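Local coordinates for protein putative thiosulfate sulfurtransferase ynjE (Escherichia coli K-12, PDB 3IPO) that transfers sulfur from thiosulfate to cyanide as a periplasmic rhodanese-type sulfurtransferase, through a cysteine persulfide intermediate, at residues 152-157 / 171-176; 34-39 / 140-145; 75-80 / 101-106; 22-27 / 48-53; 63-68 / 94-99. All blocks are in the same frame, centred on the assembly; numbering follows the deposited sequence.

Interaction 1 (152-157 / 171-176); sequences IEAAWG and DYIDTN. With PO4 (phosphate ion), chain I.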
# COMPACT_ATOMS: atom_id res chain seq x y z
N ILE B 152 -31.07 14.95 -1.22
CA ILE B 152 -32.34 14.69 -1.91
C ILE B 152 -32.70 13.22 -1.81
O ILE B 152 -31.91 12.37 -2.20
CB ILE B 152 -32.27 15.02 -3.43
CG1 ILE B 152 -31.61 16.39 -3.68
CG2 ILE B 152 -33.67 14.84 -4.08
CD1 ILE B 152 -31.70 16.96 -5.08
N GLU B 153 -33.90 12.92 -1.30
CA GLU B 153 -34.41 11.56 -1.33
C GLU B 153 -35.03 11.31 -2.70
O GLU B 153 -35.70 12.18 -3.22
CB GLU B 153 -35.47 11.35 -0.27
CG GLU B 153 -35.92 9.91 -0.20
CD GLU B 153 -36.70 9.56 1.02
OE1 GLU B 153 -36.57 10.23 2.08
OE2 GLU B 153 -37.45 8.56 0.94
N ALA B 154 -34.78 10.14 -3.30
CA ALA B 154 -35.40 9.78 -4.58
C ALA B 154 -36.18 8.50 -4.44
O ALA B 154 -35.69 7.52 -3.90
CB ALA B 154 -34.37 9.62 -5.64
N ALA B 155 -37.39 8.51 -4.94
CA ALA B 155 -38.20 7.30 -4.94
C ALA B 155 -39.24 7.35 -6.07
O ALA B 155 -39.60 8.43 -6.57
CB ALA B 155 -38.88 7.12 -3.59
N TRP B 156 -39.69 6.18 -6.50
CA TRP B 156 -40.73 6.12 -7.50
C TRP B 156 -41.98 6.71 -6.85
O TRP B 156 -42.34 6.27 -5.75
CB TRP B 156 -41.00 4.66 -7.93
CG TRP B 156 -42.34 4.58 -8.57
CD1 TRP B 156 -43.55 4.54 -7.91
CD2 TRP B 156 -42.64 4.61 -9.97
NE1 TRP B 156 -44.57 4.54 -8.83
CE2 TRP B 156 -44.04 4.58 -10.10
CE3 TRP B 156 -41.86 4.65 -11.13
CZ2 TRP B 156 -44.70 4.57 -11.34
CZ3 TRP B 156 -42.51 4.64 -12.38
CH2 TRP B 156 -43.92 4.60 -12.47
N GLY B 157 -42.63 7.67 -7.52
CA GLY B 157 -43.96 8.15 -7.12
C GLY B 157 -43.98 9.37 -6.21
O GLY B 157 -42.94 9.97 -5.90
N ASP B 171 -34.62 17.43 0.39
CA ASP B 171 -35.65 17.61 -0.62
C ASP B 171 -36.08 16.21 -1.12
O ASP B 171 -35.54 15.18 -0.68
CB ASP B 171 -35.04 18.47 -1.74
CG ASP B 171 -36.03 18.80 -2.87
OD1 ASP B 171 -37.27 18.75 -2.65
OD2 ASP B 171 -35.54 19.13 -3.98
N TYR B 172 -37.07 16.17 -2.02
CA TYR B 172 -37.61 14.91 -2.52
C TYR B 172 -37.78 14.97 -4.01
O TYR B 172 -38.35 15.91 -4.52
CB TYR B 172 -38.97 14.60 -1.90
CG TYR B 172 -39.59 13.31 -2.40
CD1 TYR B 172 -39.34 12.09 -1.75
CD2 TYR B 172 -40.42 13.29 -3.54
CE1 TYR B 172 -39.91 10.88 -2.22
CE2 TYR B 172 -41.00 12.09 -4.01
CZ TYR B 172 -40.74 10.89 -3.35
OH TYR B 172 -41.31 9.72 -3.81
N ILE B 173 -37.32 13.95 -4.71
CA ILE B 173 -37.50 13.88 -6.14
C ILE B 173 -38.15 12.57 -6.54
O ILE B 173 -37.65 11.49 -6.23
CB ILE B 173 -36.21 14.13 -6.88
CG1 ILE B 173 -36.40 13.86 -8.35
CG2 ILE B 173 -35.17 13.18 -6.42
CD1 ILE B 173 -35.38 14.64 -9.16
N ASP B 174 -39.31 12.69 -7.18
CA ASP B 174 -40.02 11.57 -7.78
C ASP B 174 -39.24 11.14 -9.04
O ASP B 174 -38.89 12.00 -9.86
CB ASP B 174 -41.46 12.02 -8.11
CG ASP B 174 -42.30 10.93 -8.75
OD1 ASP B 174 -41.75 9.88 -9.18
OD2 ASP B 174 -43.53 11.12 -8.82
N THR B 175 -38.94 9.85 -9.17
CA THR B 175 -38.20 9.34 -10.35
C THR B 175 -38.94 9.63 -11.69
O THR B 175 -38.29 9.73 -12.75
CB THR B 175 -37.86 7.82 -10.27
OG1 THR B 175 -39.06 7.05 -10.15
CG2 THR B 175 -36.94 7.54 -9.07
N ASN B 176 -40.26 9.77 -11.62
CA ASN B 176 -41.02 10.14 -12.81
C ASN B 176 -40.60 11.49 -13.33
O ASN B 176 -40.95 11.84 -14.42
CB ASN B 176 -42.55 10.05 -12.59
CG ASN B 176 -43.00 8.62 -12.39
OD1 ASN B 176 -43.47 8.24 -11.32
ND2 ASN B 176 -42.79 7.79 -13.39
P PO4 I . -41.17 7.40 -0.43
O1 PO4 I . -41.36 8.54 0.53
O2 PO4 I . -41.97 6.18 -0.01
O3 PO4 I . -41.64 7.90 -1.78
O4 PO4 I . -39.69 7.05 -0.43

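Interaction 2 (34-39 / 140-145); sequences GWPQTL and EVTAKP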
# COMPACT_ATOMS: atom_id res chain seq x y z
N GLY B 34 -11.95 3.97 1.99
CA GLY B 34 -11.02 5.10 1.96
C GLY B 34 -11.31 6.30 2.84
O GLY B 34 -10.41 7.14 3.03
N TRP B 35 -12.54 6.42 3.33
CA TRP B 35 -12.88 7.51 4.26
C TRP B 35 -11.97 7.44 5.47
O TRP B 35 -11.79 6.36 6.07
CB TRP B 35 -14.33 7.40 4.73
CG TRP B 35 -15.31 7.81 3.69
CD1 TRP B 35 -16.09 6.97 2.93
CD2 TRP B 35 -15.65 9.15 3.28
NE1 TRP B 35 -16.86 7.69 2.10
CE2 TRP B 35 -16.63 9.03 2.28
CE3 TRP B 35 -15.22 10.44 3.68
CZ2 TRP B 35 -17.19 10.14 1.64
CZ3 TRP B 35 -15.77 11.56 3.05
CH2 TRP B 35 -16.77 11.40 2.03
N PRO B 36 -11.34 8.58 5.83
CA PRO B 36 -10.42 8.50 6.99
C PRO B 36 -11.24 8.62 8.26
O PRO B 36 -12.28 9.23 8.24
CB PRO B 36 -9.56 9.75 6.83
CG PRO B 36 -10.38 10.66 5.92
CD PRO B 36 -11.14 9.79 5.03
N GLN B 37 -10.76 8.01 9.34
CA GLN B 37 -11.43 8.14 10.63
C GLN B 37 -11.14 9.47 11.32
O GLN B 37 -11.78 9.79 12.30
CB GLN B 37 -11.06 6.96 11.55
CG GLN B 37 -11.47 5.63 10.93
CD GLN B 37 -10.97 4.40 11.71
OE1 GLN B 37 -11.64 3.95 12.65
NE2 GLN B 37 -9.81 3.82 11.28
N THR B 38 -10.18 10.24 10.83
CA THR B 38 -9.91 11.53 11.39
C THR B 38 -9.59 12.40 10.21
O THR B 38 -8.98 11.92 9.29
CB THR B 38 -8.60 11.51 12.25
OG1 THR B 38 -8.70 10.49 13.22
CG2 THR B 38 -8.33 12.87 12.96
N LEU B 39 -9.94 13.67 10.24
CA LEU B 39 -9.54 14.55 9.18
C LEU B 39 -8.02 14.35 8.95
O LEU B 39 -7.24 14.28 9.91
CB LEU B 39 -9.89 15.98 9.58
CG LEU B 39 -9.78 17.05 8.52
CD1 LEU B 39 -11.07 17.01 7.61
CD2 LEU B 39 -9.62 18.40 9.22
N GLU B 140 -15.87 20.09 10.41
CA GLU B 140 -14.88 19.85 9.33
C GLU B 140 -15.01 18.41 8.88
O GLU B 140 -15.08 17.52 9.73
CB GLU B 140 -13.44 20.09 9.78
CG GLU B 140 -13.13 21.53 10.22
CD GLU B 140 -11.64 21.74 10.58
OE1 GLU B 140 -11.09 21.04 11.46
OE2 GLU B 140 -11.04 22.64 9.97
N VAL B 141 -15.05 18.18 7.57
CA VAL B 141 -15.24 16.82 7.06
C VAL B 141 -14.31 16.60 5.89
O VAL B 141 -13.87 17.56 5.20
CB VAL B 141 -16.75 16.51 6.66
CG1 VAL B 141 -17.68 16.67 7.83
CG2 VAL B 141 -17.20 17.37 5.53
N THR B 142 -13.96 15.34 5.66
CA THR B 142 -13.17 15.03 4.47
C THR B 142 -13.97 15.31 3.17
O THR B 142 -15.18 15.06 3.11
CB THR B 142 -12.66 13.58 4.51
OG1 THR B 142 -11.82 13.43 5.67
CG2 THR B 142 -11.84 13.22 3.23
N ALA B 143 -13.31 15.86 2.15
CA ALA B 143 -13.95 15.99 0.83
C ALA B 143 -15.28 16.76 0.92
O ALA B 143 -16.31 16.35 0.37
CB ALA B 143 -14.15 14.61 0.19
N LYS B 144 -15.24 17.88 1.65
CA LYS B 144 -16.35 18.80 1.79
C LYS B 144 -16.78 19.28 0.41
O LYS B 144 -15.92 19.51 -0.46
CB LYS B 144 -15.90 20.01 2.61
CG LYS B 144 -17.02 20.99 2.86
CD LYS B 144 -16.78 21.96 4.01
CE LYS B 144 -18.05 22.78 4.24
NZ LYS B 144 -17.81 24.04 4.98
N PRO B 145 -18.11 19.39 0.16
CA PRO B 145 -18.51 20.03 -1.11
C PRO B 145 -17.80 21.38 -1.29
O PRO B 145 -17.53 22.08 -0.30
CB PRO B 145 -19.99 20.25 -0.91
CG PRO B 145 -20.40 19.13 -0.07
CD PRO B 145 -19.26 18.83 0.87

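Interaction 3 (75-80 / 101-106); sequences KTDAPV and LTHISI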
# COMPACT_ATOMS: atom_id res chain seq x y z
N LYS B 75 -8.46 -20.52 3.74
CA LYS B 75 -8.10 -21.93 4.05
C LYS B 75 -8.15 -22.10 5.55
O LYS B 75 -7.61 -21.25 6.25
CB LYS B 75 -6.68 -22.25 3.55
CG LYS B 75 -6.45 -21.99 2.03
CD LYS B 75 -6.83 -23.24 1.16
CE LYS B 75 -8.38 -23.50 1.06
NZ LYS B 75 -8.75 -24.88 0.54
N THR B 76 -8.79 -23.16 6.05
CA THR B 76 -8.93 -23.37 7.53
C THR B 76 -7.71 -22.95 8.40
O THR B 76 -7.88 -22.37 9.50
CB THR B 76 -9.37 -24.84 7.87
OG1 THR B 76 -10.69 -25.07 7.38
CG2 THR B 76 -9.36 -25.14 9.41
N ASP B 77 -6.51 -23.26 7.89
CA ASP B 77 -5.25 -23.11 8.66
C ASP B 77 -4.30 -21.95 8.25
O ASP B 77 -3.47 -21.54 9.08
CB ASP B 77 -4.46 -24.45 8.70
CG ASP B 77 -5.19 -25.55 9.51
OD1 ASP B 77 -5.47 -25.35 10.72
OD2 ASP B 77 -5.45 -26.63 8.93
N ALA B 78 -4.39 -21.45 7.00
CA ALA B 78 -3.53 -20.30 6.53
C ALA B 78 -3.66 -19.04 7.43
O ALA B 78 -4.75 -18.78 7.95
CB ALA B 78 -3.79 -19.96 5.06
N PRO B 79 -2.55 -18.30 7.66
CA PRO B 79 -2.68 -17.21 8.64
C PRO B 79 -3.67 -16.10 8.21
O PRO B 79 -3.72 -15.69 7.04
CB PRO B 79 -1.24 -16.68 8.82
CG PRO B 79 -0.54 -17.08 7.51
CD PRO B 79 -1.20 -18.38 7.05
N VAL B 80 -4.49 -15.69 9.17
CA VAL B 80 -5.46 -14.64 9.03
C VAL B 80 -5.09 -13.62 10.09
O VAL B 80 -4.93 -13.98 11.26
CB VAL B 80 -6.87 -15.19 9.31
CG1 VAL B 80 -7.85 -14.12 9.33
CG2 VAL B 80 -7.25 -16.26 8.25
N LEU B 101 -11.99 -21.35 11.84
CA LEU B 101 -10.62 -20.86 11.54
C LEU B 101 -9.71 -20.98 12.78
O LEU B 101 -10.15 -20.72 13.91
CB LEU B 101 -10.61 -19.43 11.05
CG LEU B 101 -10.95 -19.23 9.59
CD1 LEU B 101 -12.23 -19.89 9.22
CD2 LEU B 101 -11.01 -17.72 9.29
N THR B 102 -8.46 -21.36 12.57
CA THR B 102 -7.61 -21.66 13.72
C THR B 102 -6.39 -20.76 13.94
O THR B 102 -5.86 -20.71 15.06
CB THR B 102 -7.14 -23.14 13.67
OG1 THR B 102 -6.48 -23.39 12.42
CG2 THR B 102 -8.36 -24.09 13.82
N HIS B 103 -5.88 -20.09 12.90
CA HIS B 103 -4.62 -19.31 13.11
C HIS B 103 -4.98 -17.85 12.93
O HIS B 103 -4.83 -17.29 11.82
CB HIS B 103 -3.47 -19.75 12.16
CG HIS B 103 -2.88 -21.10 12.49
ND1 HIS B 103 -2.20 -21.35 13.67
CD2 HIS B 103 -2.90 -22.27 11.80
CE1 HIS B 103 -1.81 -22.62 13.69
NE2 HIS B 103 -2.22 -23.20 12.57
N ILE B 104 -5.55 -17.27 13.99
CA ILE B 104 -6.11 -15.92 13.91
C ILE B 104 -5.32 -14.95 14.76
O ILE B 104 -5.31 -15.10 15.96
CB ILE B 104 -7.58 -15.84 14.34
CG1 ILE B 104 -8.40 -16.79 13.51
CG2 ILE B 104 -8.09 -14.39 14.17
CD1 ILE B 104 -9.83 -16.72 13.80
N SER B 105 -4.70 -13.97 14.11
CA SER B 105 -3.81 -12.98 14.75
C SER B 105 -4.32 -11.60 14.58
O SER B 105 -5.24 -11.38 13.78
CB SER B 105 -2.50 -12.93 13.99
OG SER B 105 -1.77 -14.09 14.24
N ILE B 106 -3.65 -10.67 15.27
CA ILE B 106 -3.79 -9.25 15.01
C ILE B 106 -2.70 -8.85 14.00
O ILE B 106 -1.57 -9.35 14.05
CB ILE B 106 -3.54 -8.41 16.30
CG1 ILE B 106 -4.51 -8.78 17.43
CG2 ILE B 106 -3.61 -6.89 16.02
CD1 ILE B 106 -5.96 -9.00 17.00
O HOH W 1 -7.02 -19.72 9.97
O HOH W 2 -2.27 -15.58 12.23

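Interaction 4 (22-27 / 48-53); sequences KAIDTR and AALNLS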
# COMPACT_ATOMS: atom_id res chain seq x y z
N LYS B 22 -4.01 -13.73 4.89
CA LYS B 22 -5.03 -12.76 4.61
C LYS B 22 -5.26 -11.72 5.73
O LYS B 22 -5.40 -12.07 6.91
CB LYS B 22 -6.34 -13.48 4.38
CG LYS B 22 -6.73 -13.47 2.94
CD LYS B 22 -6.33 -14.73 2.27
CE LYS B 22 -7.17 -14.96 0.99
NZ LYS B 22 -7.04 -16.39 0.57
N ALA B 23 -5.35 -10.46 5.36
CA ALA B 23 -5.68 -9.44 6.34
C ALA B 23 -7.17 -9.20 6.30
O ALA B 23 -7.78 -9.26 5.22
CB ALA B 23 -4.96 -8.18 6.02
N ILE B 24 -7.75 -8.89 7.44
CA ILE B 24 -9.16 -8.66 7.49
C ILE B 24 -9.44 -7.40 8.28
O ILE B 24 -9.14 -7.30 9.46
CB ILE B 24 -9.92 -9.85 8.11
CG1 ILE B 24 -9.71 -11.16 7.31
CG2 ILE B 24 -11.39 -9.49 8.27
CD1 ILE B 24 -10.54 -12.29 7.88
N ASP B 25 -10.01 -6.43 7.57
CA ASP B 25 -10.31 -5.09 8.05
C ASP B 25 -11.71 -5.17 8.67
O ASP B 25 -12.68 -5.44 7.96
CB ASP B 25 -10.24 -4.13 6.84
CG ASP B 25 -10.33 -2.65 7.23
OD1 ASP B 25 -11.01 -2.28 8.21
OD2 ASP B 25 -9.71 -1.85 6.53
N THR B 26 -11.81 -5.01 9.99
CA THR B 26 -13.09 -5.18 10.67
C THR B 26 -13.89 -3.91 10.77
O THR B 26 -14.96 -3.88 11.41
CB THR B 26 -12.91 -5.78 12.05
OG1 THR B 26 -12.26 -4.84 12.92
CG2 THR B 26 -12.15 -7.11 11.95
N ARG B 27 -13.38 -2.84 10.18
CA ARG B 27 -14.10 -1.56 10.19
C ARG B 27 -15.31 -1.57 9.26
O ARG B 27 -15.38 -2.35 8.29
CB ARG B 27 -13.13 -0.37 9.85
CG ARG B 27 -11.92 -0.30 10.76
CD ARG B 27 -10.88 0.74 10.29
NE ARG B 27 -10.37 0.41 8.95
CZ ARG B 27 -9.71 1.25 8.14
NH1 ARG B 27 -9.40 2.49 8.52
NH2 ARG B 27 -9.34 0.84 6.93
N ALA B 48 -4.92 -5.85 -0.46
CA ALA B 48 -5.62 -7.16 -0.58
C ALA B 48 -6.36 -7.58 0.72
O ALA B 48 -6.78 -8.71 0.82
CB ALA B 48 -4.61 -8.38 -1.08
N ALA B 49 -6.48 -6.69 1.70
CA ALA B 49 -7.25 -6.99 2.89
C ALA B 49 -8.65 -7.25 2.44
O ALA B 49 -9.15 -6.61 1.49
CB ALA B 49 -7.23 -5.80 3.85
N LEU B 50 -9.31 -8.16 3.15
CA LEU B 50 -10.75 -8.37 3.04
C LEU B 50 -11.48 -7.42 4.01
O LEU B 50 -10.88 -6.95 4.97
CB LEU B 50 -11.04 -9.81 3.41
CG LEU B 50 -10.20 -10.89 2.71
CD1 LEU B 50 -10.61 -12.36 3.15
CD2 LEU B 50 -10.36 -10.75 1.18
N ASN B 51 -12.74 -7.11 3.74
CA ASN B 51 -13.55 -6.34 4.64
C ASN B 51 -14.64 -7.23 5.24
O ASN B 51 -15.47 -7.80 4.51
CB ASN B 51 -14.17 -5.14 3.92
CG ASN B 51 -14.82 -4.17 4.86
OD1 ASN B 51 -14.47 -4.12 6.07
ND2 ASN B 51 -15.79 -3.42 4.36
N LEU B 52 -14.60 -7.37 6.57
CA LEU B 52 -15.64 -8.08 7.31
C LEU B 52 -15.92 -7.21 8.50
O LEU B 52 -15.24 -7.31 9.54
CB LEU B 52 -15.21 -9.48 7.77
CG LEU B 52 -16.27 -10.33 8.52
CD1 LEU B 52 -17.48 -10.62 7.67
CD2 LEU B 52 -15.71 -11.68 9.08
N SER B 53 -16.91 -6.34 8.36
CA SER B 53 -17.21 -5.37 9.39
C SER B 53 -17.97 -6.07 10.52
O SER B 53 -19.00 -6.73 10.27
CB SER B 53 -18.07 -4.24 8.82
OG SER B 53 -18.48 -3.33 9.84
O HOH W 3 -4.89 -9.82 2.67
O HOH W 4 -17.54 -2.59 12.25

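Interaction 5 (63-68 / 94-99); sequences EQLNAW and TRLQKA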
# COMPACT_ATOMS: atom_id res chain seq x y z
N GLU B 63 -24.72 -19.87 7.64
CA GLU B 63 -24.55 -20.18 6.21
C GLU B 63 -23.89 -19.04 5.45
O GLU B 63 -22.98 -19.26 4.64
CB GLU B 63 -25.89 -20.50 5.52
CG GLU B 63 -26.24 -21.97 5.51
CD GLU B 63 -27.63 -22.27 4.89
OE1 GLU B 63 -28.48 -22.85 5.62
OE2 GLU B 63 -27.85 -21.94 3.68
N GLN B 64 -24.39 -17.83 5.69
CA GLN B 64 -23.81 -16.66 5.02
C GLN B 64 -22.32 -16.46 5.38
O GLN B 64 -21.49 -16.25 4.49
CB GLN B 64 -24.67 -15.39 5.27
CG GLN B 64 -26.14 -15.52 4.76
CD GLN B 64 -27.09 -14.50 5.36
OE1 GLN B 64 -27.06 -14.18 6.55
NE2 GLN B 64 -27.97 -14.01 4.53
N LEU B 65 -21.99 -16.60 6.66
CA LEU B 65 -20.60 -16.44 7.07
C LEU B 65 -19.78 -17.53 6.38
O LEU B 65 -18.72 -17.22 5.78
CB LEU B 65 -20.40 -16.40 8.59
CG LEU B 65 -18.92 -16.16 8.98
CD1 LEU B 65 -18.33 -14.85 8.35
CD2 LEU B 65 -18.68 -16.16 10.51
N ASN B 66 -20.27 -18.77 6.40
CA ASN B 66 -19.57 -19.84 5.66
C ASN B 66 -19.37 -19.56 4.18
O ASN B 66 -18.32 -19.86 3.65
CB ASN B 66 -20.22 -21.23 5.86
CG ASN B 66 -20.04 -21.75 7.30
OD1 ASN B 66 -19.08 -21.37 7.98
ND2 ASN B 66 -20.95 -22.60 7.76
N ALA B 67 -20.37 -18.97 3.52
CA ALA B 67 -20.29 -18.71 2.09
C ALA B 67 -19.28 -17.58 1.85
O ALA B 67 -18.52 -17.63 0.86
CB ALA B 67 -21.68 -18.32 1.51
N TRP B 68 -19.29 -16.57 2.75
CA TRP B 68 -18.33 -15.46 2.68
C TRP B 68 -16.92 -15.98 2.87
O TRP B 68 -16.02 -15.61 2.15
CB TRP B 68 -18.65 -14.38 3.73
CG TRP B 68 -17.80 -13.18 3.61
CD1 TRP B 68 -18.10 -12.03 2.92
CD2 TRP B 68 -16.48 -12.99 4.16
NE1 TRP B 68 -17.07 -11.14 3.04
CE2 TRP B 68 -16.06 -11.70 3.78
CE3 TRP B 68 -15.65 -13.77 4.98
CZ2 TRP B 68 -14.81 -11.16 4.19
CZ3 TRP B 68 -14.40 -13.25 5.37
CH2 TRP B 68 -14.00 -11.95 4.97
N THR B 94 -14.26 -13.91 17.40
CA THR B 94 -15.15 -14.87 17.97
C THR B 94 -15.95 -15.59 16.87
O THR B 94 -15.99 -16.81 16.88
CB THR B 94 -16.07 -14.22 19.05
OG1 THR B 94 -15.27 -13.82 20.18
CG2 THR B 94 -17.18 -15.22 19.52
N ARG B 95 -16.55 -14.86 15.91
CA ARG B 95 -17.31 -15.52 14.80
C ARG B 95 -16.44 -16.38 13.91
O ARG B 95 -16.82 -17.47 13.59
CB ARG B 95 -18.18 -14.57 13.96
CG ARG B 95 -19.33 -13.98 14.71
CD ARG B 95 -20.50 -14.97 14.94
NE ARG B 95 -20.96 -15.61 13.70
CZ ARG B 95 -21.86 -15.09 12.86
NH1 ARG B 95 -22.39 -13.88 13.10
NH2 ARG B 95 -22.24 -15.78 11.79
N LEU B 96 -15.28 -15.90 13.54
CA LEU B 96 -14.37 -16.70 12.76
C LEU B 96 -13.91 -17.99 13.49
O LEU B 96 -13.81 -19.05 12.88
CB LEU B 96 -13.18 -15.84 12.36
CG LEU B 96 -13.15 -15.13 10.99
CD1 LEU B 96 -14.47 -14.96 10.17
CD2 LEU B 96 -12.36 -13.85 11.08
N GLN B 97 -13.63 -17.91 14.78
CA GLN B 97 -13.32 -19.14 15.53
C GLN B 97 -14.51 -20.12 15.56
O GLN B 97 -14.35 -21.32 15.42
CB GLN B 97 -12.85 -18.85 16.96
CG GLN B 97 -11.51 -18.15 17.00
CD GLN B 97 -11.12 -17.64 18.40
OE1 GLN B 97 -11.96 -17.33 19.25
NE2 GLN B 97 -9.82 -17.54 18.62
N LYS B 98 -15.72 -19.59 15.73
CA LYS B 98 -16.85 -20.46 15.81
C LYS B 98 -17.08 -21.11 14.40
O LYS B 98 -17.56 -22.23 14.32
CB LYS B 98 -18.07 -19.75 16.41
CG LYS B 98 -19.40 -20.36 15.99
CD LYS B 98 -20.60 -19.70 16.65
CE LYS B 98 -21.89 -20.09 15.89
NZ LYS B 98 -23.00 -20.33 16.85
N ALA B 99 -16.68 -20.43 13.33
CA ALA B 99 -16.71 -21.06 12.01
C ALA B 99 -15.54 -22.03 11.82
O ALA B 99 -15.44 -22.67 10.82
CB ALA B 99 -16.66 -20.03 10.94

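Interaction 1 (152-157 / 171-176)
Asp174 OD1 takes two backbone N-H groups: Gly157 N reaches it from across the contact at 2.9 Å, and Asn176 N of its own segment closes an Asx turn. The donors approach from opposite faces of the carboxylate plane, so the group is pinned between them. This grip sits at the C-terminal ends of neighbouring parallel strands 149-155 and 170-174, joined by the beta-alpha-beta crossover through helix 161-164 in a rhodanese-like domain. Glu153 pairs through both its backbone groups, its N donating to Asp171 O and its O receiving Ile173 N at 2.8 Å, a nearly straight bond (166° at the hydrogen). Ala155 repeats the pattern more loosely, with its N 3.3 Å from Ile173 O. On the face that carries Ile152, Ala154 and Ile173, Ile152 CG2 presses on Ile173 CG2 at 3.2 Å, a tight fit, and Val220 of helix 214-227 packs against Ile173. The other face carries Glu153, Ala155 and Tyr172 and holds a phosphate, probably from the crystallisation liquor, which the backbone N atoms of Leu161 and Tyr162 also bind. Glu153 OE2, salt-bridged to Arg212, lies near it. Tyr172 has CG anti to its backbone N (chi1 179°), which lays the ring along the strand. Its hydroxyl ends with a choice for its single proton: OH is 2.7 Å from Gly157 O and 2.7 Å from phosphate O3.

Interaction 2 (34-39 / 140-145)
Trp35 meets Thr142 with the outer rim of its indole. From CB, chi1 of -75° sets CG anti to the carbonyl carbon, and chi2 of 104° turns the six-membered ring toward 140-145. CE3 then comes 4.1 Å from Thr142 CB, and CZ3 goes further, 3.5 Å from Thr142 O, which meets the ring at its edge, in plane. CH2 is the last atom to brush that oxygen. The pyrrole nitrogen NE1 bonds to Leu126 O instead, and Thr142 O has its own donor in Trp131 NE1. Next door, Pro36 CG packs closely on Thr142 OG1 at 3.1 Å, while Leu39 lays CD1 3.7 Å from Val141 C. Putting an alanine at Trp35 would probably open a gap beside Thr142 and leave Leu126 O without its indole donor. The contact joins two irregular loops from successive rhodanese units: one follows helix 29-33 through the Schellman turn at Gly34, and the other links helix 129-136, whose Trp131 packs against Trp35, to strand 149-155.

Interaction 3 (75-80 / 101-106)
This is a short parallel strand pairing, Val80 beside Ile104, preceded by two loops tied together by a backbone bond, a side-chain bond and water; it lies at the edge of the first rhodanese domain's sheet, where 104-106 is the outermost strand of the chain. Val80 uses both its backbone groups across the gap: its N donates to His103 O (3.1 Å) and its O accepts from Ser105 N (2.9 Å, 170° at the hydrogen). On the apolar side, Val80 CG2 and Leu101 CD2 touch at 4.2 Å, their side chains crossing at about a right angle. The polar contacts lie earlier in both segments. Thr102 N donates to Thr76 O, and its hydroxyl OG1 gives its proton to Asp77 OD1 at 2.8 Å, meeting that oxygen on its anti side, 24° out of the carboxylate plane. With chi1 at 56°, OG1 sits between the backbone N and the carbonyl carbon, where it faces Asp77. Water 1 links His103 N, from which it accepts, to Thr76 O and Ala78 O, to which it donates. Water 2, farther on, sits beside the direct pairing, donating to Val80 O and to Ser105 OG (2.6 Å). Ser105 OG bonds in addition to Lys9 O of the N-terminal segment. Strand 80-83 stands between 104-106 and 22-25, while helix 86-98 covers Leu101 and Ile104 through Leu96.

Interaction 4 (22-27 / 48-53)
Ile24 and Leu52 lie side by side at the apolar heart, both pointing the same way, with Ile24 CG2 3.9 Å from Leu52 CB. Ile24 CG1 lies more loosely by Leu50 CB, and Lys22 adds the aliphatic part of its chain, CG lying 4.0 Å from Leu50 CD1. Toward the opposite face Ala23 CB meets Ala49 CB at 3.9 Å. Between the two faces run the bonds of a parallel pair: Leu50 N to Ala23 O, Asp25 N to Leu50 O (2.8 Å, almost straight at 174°) and Leu52 N to Asp25 O. The polar edge begins where strand 22-25 ends. Arg27 grips the Asp25 carboxylate side-on, NE to OD1 at 2.9 Å and NH2 to OD2 at 2.7 Å, both oxygens lying in or near the guanidinium plane and using their syn lone pairs. OD1 spends its anti lone pair on Arg27 N, an Asx turn, so three bonds fix the carboxylate; Arg27 NH2 holds Gly44 O as well. Farther out, water 4 donates to Thr26 O and bonds Ser53 OG at 2.7 Å, and that hydroxyl is also hydrogen-bonded to Ser55 OG. The two strands are the first and second of a beta-alpha-beta unit: helix 29-33 covers the Asp25 face through Tyr32, helix 86-98 meets Leu52 through Leu96, and strand 80-83 flanks 22-25 on the side away from 50-51.

Interaction 5 (63-68 / 94-99)
Arg95 makes the broadest touch from the second segment, lying obliquely across Leu65 of the facing helix. Its CB lies 3.8 Å from Leu65 CD2. Bends at chi2 (-75°) and chi3 (-53°) then curl the chain back, so that NH2 ends 3.7 Å from Leu65 CB and still close to CD2. The guanidinium is therefore set against a leucine rather than an acid, and its polar partners lie just before helix 62-71: NH2 bonds to Met60 O, and NH1 reaches Leu57 O weakly. Replacing Arg95 by an alanine would probably strip Leu65 of this cover and leave Met60 O without its donor. One residue on, Leu96 touches Leu65 methyl to methyl, CD1 to CD1, at 4.3 Å. A turn later Ala99 CB comes 4.4 Å from Leu65 CD2 and 4.1 Å from Asn66 OD1, closing the end of the contact. Leu65 is thus met by three residues of segment 94-99, Arg95, Leu96 and Ala99. The chemistry is van der Waals contact between the helices in this first rhodanese domain, and the directional bonds that fix Arg95 go to the main chain leading into helix 62-71.

Overall arrangement
Interactions 3, 4 and 5 form one cluster in the first rhodanese domain, their centres 13 to 14 Å apart. Strand 22-25 meets 75-80 where Lys22 N lies 2.9 Å from Pro79 O, a probable hydrogen bond, and Trp68 and Leu96 of interaction 5 pack on Leu52 of interaction 4. Interaction 2 extends from this cluster, Gln37 packing on Arg27, to the next rhodanese unit. Interaction 1 stands within that unit, its nearest atoms about 12 Å from interaction 2 and its centre 47 Å from that of interaction 3. None lies at the persulfide cysteine, Cys366; interaction 1 too is away from that site, though its Trp156 and Thr175 touch Trp370, the residue before Arg371, which probably binds substrate.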